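Local coordinates for TETR family transcriptional repressor LFRR (PDB 2V57), which represses transcription of the lfrRA operon by binding directly to the promoter region upstream of lfrR, as a TetR-family regulator, at residues 17-22 with 50-55. Residues are numbered along the deposited sequence; the frame is centred on the assembly and turned at random.
With SO4 (sulfate ion), chain G.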
loop_
_atom_site.group_PDB
_atom_site.type_symbol
_atom_site.label_atom_id
_atom_site.label_comp_id
_atom_site.label_asym_id
_atom_site.label_seq_id
_atom_site.Cartn_x
_atom_site.Cartn_y
_atom_site.Cartn_z
ATOM N N ARG B 17 5.242 -8.472 24.577
ATOM C CA ARG B 17 4.248 -7.441 24.291
ATOM C C ARG B 17 4.880 -6.048 24.279
ATOM O O ARG B 17 4.549 -5.218 23.439
ATOM C CB ARG B 17 3.086 -7.497 25.280
ATOM N N ALA B 18 5.802 -5.807 25.203
ATOM C CA ALA B 18 6.536 -4.536 25.231
ATOM C C ALA B 18 7.344 -4.278 23.957
ATOM O O ALA B 18 7.330 -3.158 23.418
ATOM C CB ALA B 18 7.436 -4.458 26.474
ATOM N N ILE B 19 8.059 -5.295 23.481
ATOM C CA ILE B 19 8.854 -5.186 22.251
ATOM C C ILE B 19 7.961 -4.930 21.036
ATOM O O ILE B 19 8.227 -4.027 20.217
ATOM C CB ILE B 19 9.714 -6.458 22.029
ATOM C CG1 ILE B 19 10.724 -6.628 23.180
ATOM C CG2 ILE B 19 10.422 -6.413 20.670
ATOM C CD1 ILE B 19 11.314 -8.054 23.283
ATOM N N LEU B 20 6.883 -5.698 20.930
ATOM C CA LEU B 20 5.943 -5.526 19.822
ATOM C C LEU B 20 5.266 -4.153 19.848
ATOM O O LEU B 20 5.099 -3.519 18.812
ATOM C CB LEU B 20 4.886 -6.627 19.843
ATOM C CG LEU B 20 5.417 -8.010 19.451
ATOM C CD1 LEU B 20 4.317 -9.051 19.619
ATOM C CD2 LEU B 20 5.954 -8.009 18.027
ATOM N N ASP B 21 4.869 -3.709 21.038
ATOM C CA ASP B 21 4.215 -2.422 21.179
ATOM C C ASP B 21 5.195 -1.300 20.831
ATOM O O ASP B 21 4.821 -0.322 20.199
ATOM C CB ASP B 21 3.663 -2.231 22.594
ATOM C CG ASP B 21 2.360 -2.993 22.835
ATOM O OD1 ASP B 21 1.821 -3.591 21.888
ATOM O OD2 ASP B 21 1.876 -2.985 23.992
ATOM N N ALA B 22 6.455 -1.461 21.224
ATOM C CA ALA B 22 7.478 -0.488 20.865
ATOM C C ALA B 22 7.744 -0.481 19.356
ATOM O O ALA B 22 7.967 0.581 18.759
ATOM C CB ALA B 22 8.779 -0.741 21.638
ATOM N N HIS B 50 17.298 -9.897 21.438
ATOM C CA HIS B 50 17.770 -10.974 20.571
ATOM C C HIS B 50 17.373 -12.373 21.050
ATOM O O HIS B 50 17.326 -13.318 20.258
ATOM C CB HIS B 50 19.279 -10.866 20.323
ATOM C CG HIS B 50 19.647 -9.755 19.393
ATOM N ND1 HIS B 50 20.609 -8.815 19.692
ATOM C CD2 HIS B 50 19.148 -9.410 18.183
ATOM C CE1 HIS B 50 20.704 -7.952 18.697
ATOM N NE2 HIS B 50 19.827 -8.288 17.769
ATOM N N ARG B 51 17.059 -12.499 22.333
ATOM C CA ARG B 51 16.512 -13.758 22.849
ATOM C C ARG B 51 15.051 -13.934 22.456
ATOM O O ARG B 51 14.487 -15.028 22.579
ATOM C CB ARG B 51 16.636 -13.826 24.375
ATOM C CG ARG B 51 18.059 -13.987 24.876
ATOM C CD ARG B 51 18.104 -14.110 26.394
ATOM N NE ARG B 51 17.437 -12.992 27.053
ATOM C CZ ARG B 51 17.631 -12.649 28.323
ATOM N NH1 ARG B 51 18.480 -13.341 29.075
ATOM N NH2 ARG B 51 16.982 -11.613 28.842
ATOM N N TYR B 52 14.427 -12.848 22.010
ATOM C CA TYR B 52 13.054 -12.912 21.507
ATOM C C TYR B 52 13.014 -12.930 19.974
ATOM O O TYR B 52 12.288 -13.726 19.359
ATOM C CB TYR B 52 12.226 -11.745 22.050
ATOM C CG TYR B 52 11.906 -11.878 23.519
ATOM C CD1 TYR B 52 10.601 -12.086 23.958
ATOM C CD2 TYR B 52 12.916 -11.813 24.470
ATOM C CE1 TYR B 52 10.315 -12.208 25.312
ATOM C CE2 TYR B 52 12.639 -11.955 25.811
ATOM C CZ TYR B 52 11.344 -12.150 26.229
ATOM O OH TYR B 52 11.091 -12.272 27.579
ATOM N N TYR B 53 13.798 -12.041 19.367
ATOM C CA TYR B 53 13.897 -11.957 17.917
ATOM C C TYR B 53 15.377 -11.857 17.534
ATOM O O TYR B 53 15.990 -10.811 17.713
ATOM C CB TYR B 53 13.095 -10.754 17.414
ATOM C CG TYR B 53 11.685 -10.763 17.964
ATOM C CD1 TYR B 53 10.719 -11.569 17.385
ATOM C CD2 TYR B 53 11.327 -9.993 19.085
ATOM C CE1 TYR B 53 9.440 -11.628 17.883
ATOM C CE2 TYR B 53 10.022 -10.031 19.588
ATOM C CZ TYR B 53 9.085 -10.856 18.970
ATOM O OH TYR B 53 7.783 -10.946 19.421
ATOM N N PRO B 54 15.965 -12.966 17.035
ATOM C CA PRO B 54 17.417 -13.011 16.797
ATOM C C PRO B 54 17.866 -12.011 15.735
ATOM O O PRO B 54 18.979 -11.510 15.800
ATOM C CB PRO B 54 17.661 -14.449 16.308
ATOM C CG PRO B 54 16.505 -15.233 16.826
ATOM C CD PRO B 54 15.327 -14.276 16.824
ATOM N N GLU B 55 17.004 -11.752 14.761
ATOM C CA GLU B 55 17.296 -10.805 13.698
ATOM C C GLU B 55 16.111 -9.872 13.512
ATOM O O GLU B 55 14.974 -10.209 13.854
ATOM C CB GLU B 55 17.614 -11.538 12.394
ATOM C CG GLU B 55 18.965 -12.251 12.438
ATOM C CD GLU B 55 19.385 -12.819 11.095
ATOM O OE1 GLU B 55 20.580 -12.695 10.748
ATOM O OE2 GLU B 55 18.523 -13.390 10.389
HETATM S S SO4 G . 6.126 -14.070 18.081
HETATM O O1 SO4 G . 5.301 -14.078 16.887
HETATM O O2 SO4 G . 6.032 -12.804 18.784
HETATM O O3 SO4 G . 5.720 -15.139 19.006
HETATM O O4 SO4 G . 7.508 -14.286 17.646
#
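Ile19 sends its two branches to two consecutive tyrosines, Tyr52 and Tyr53, and the second of these carries a sulfate ion at its hydroxyl. Ile19 has CG2 anti to its own N and CG1 beside it (chi1 -63°), which splits the branches between the two rings. CD1 of Ile19, at the end of the longer branch, lies over one face of Tyr52. Ile19 CD1 is 4.3 Å from the Tyr52 ring centroid and 26° off the ring normal, a CH-pi contact. The methyl sits towards the root of the ring, with Ile19 CD1 3.9 Å from Tyr52 CG. The short branch meets the side of Tyr53 that bears CD2 and CE2, where Ile19 CG2 comes obliquely to 3.8 Å from Tyr53 CE2. These two side chains run past each other in opposite directions.

Leu20 lies across the far end of Tyr53 at about a right angle. Leu20 CD2 is 3.7 Å from Tyr53 OH, so the hydroxyl oxygen rests against a methyl group. Tyr53 OH also donates a hydrogen bond to sulfate O2 at 2.6 Å, and that acceptor lies in the ring plane. No hydrogen bond joins the two segments, which meet mainly through apolar side-chain packing. The sulfate probably came from the crystallisation liquor. Arg16 of helix 11-27 and Arg65 of helix 56-77 also bond it through NH1, so in the crystal the ion bridges Tyr53 and these two helices.

Residues 50-53 are the end of the helix-turn-helix DNA-binding motif, and this contact packs that end against helix 11-27 in the TetR-family N-terminal domain. Tyr52 also touches Arg12, Thr15 and Arg16 of helix 11-27. Leu59 of helix 56-77 touches Ile19, Leu20 and Tyr53, and Ala62 adds to the cover on Tyr53, while helix 35-42 touches the segments through Ala22 and His50.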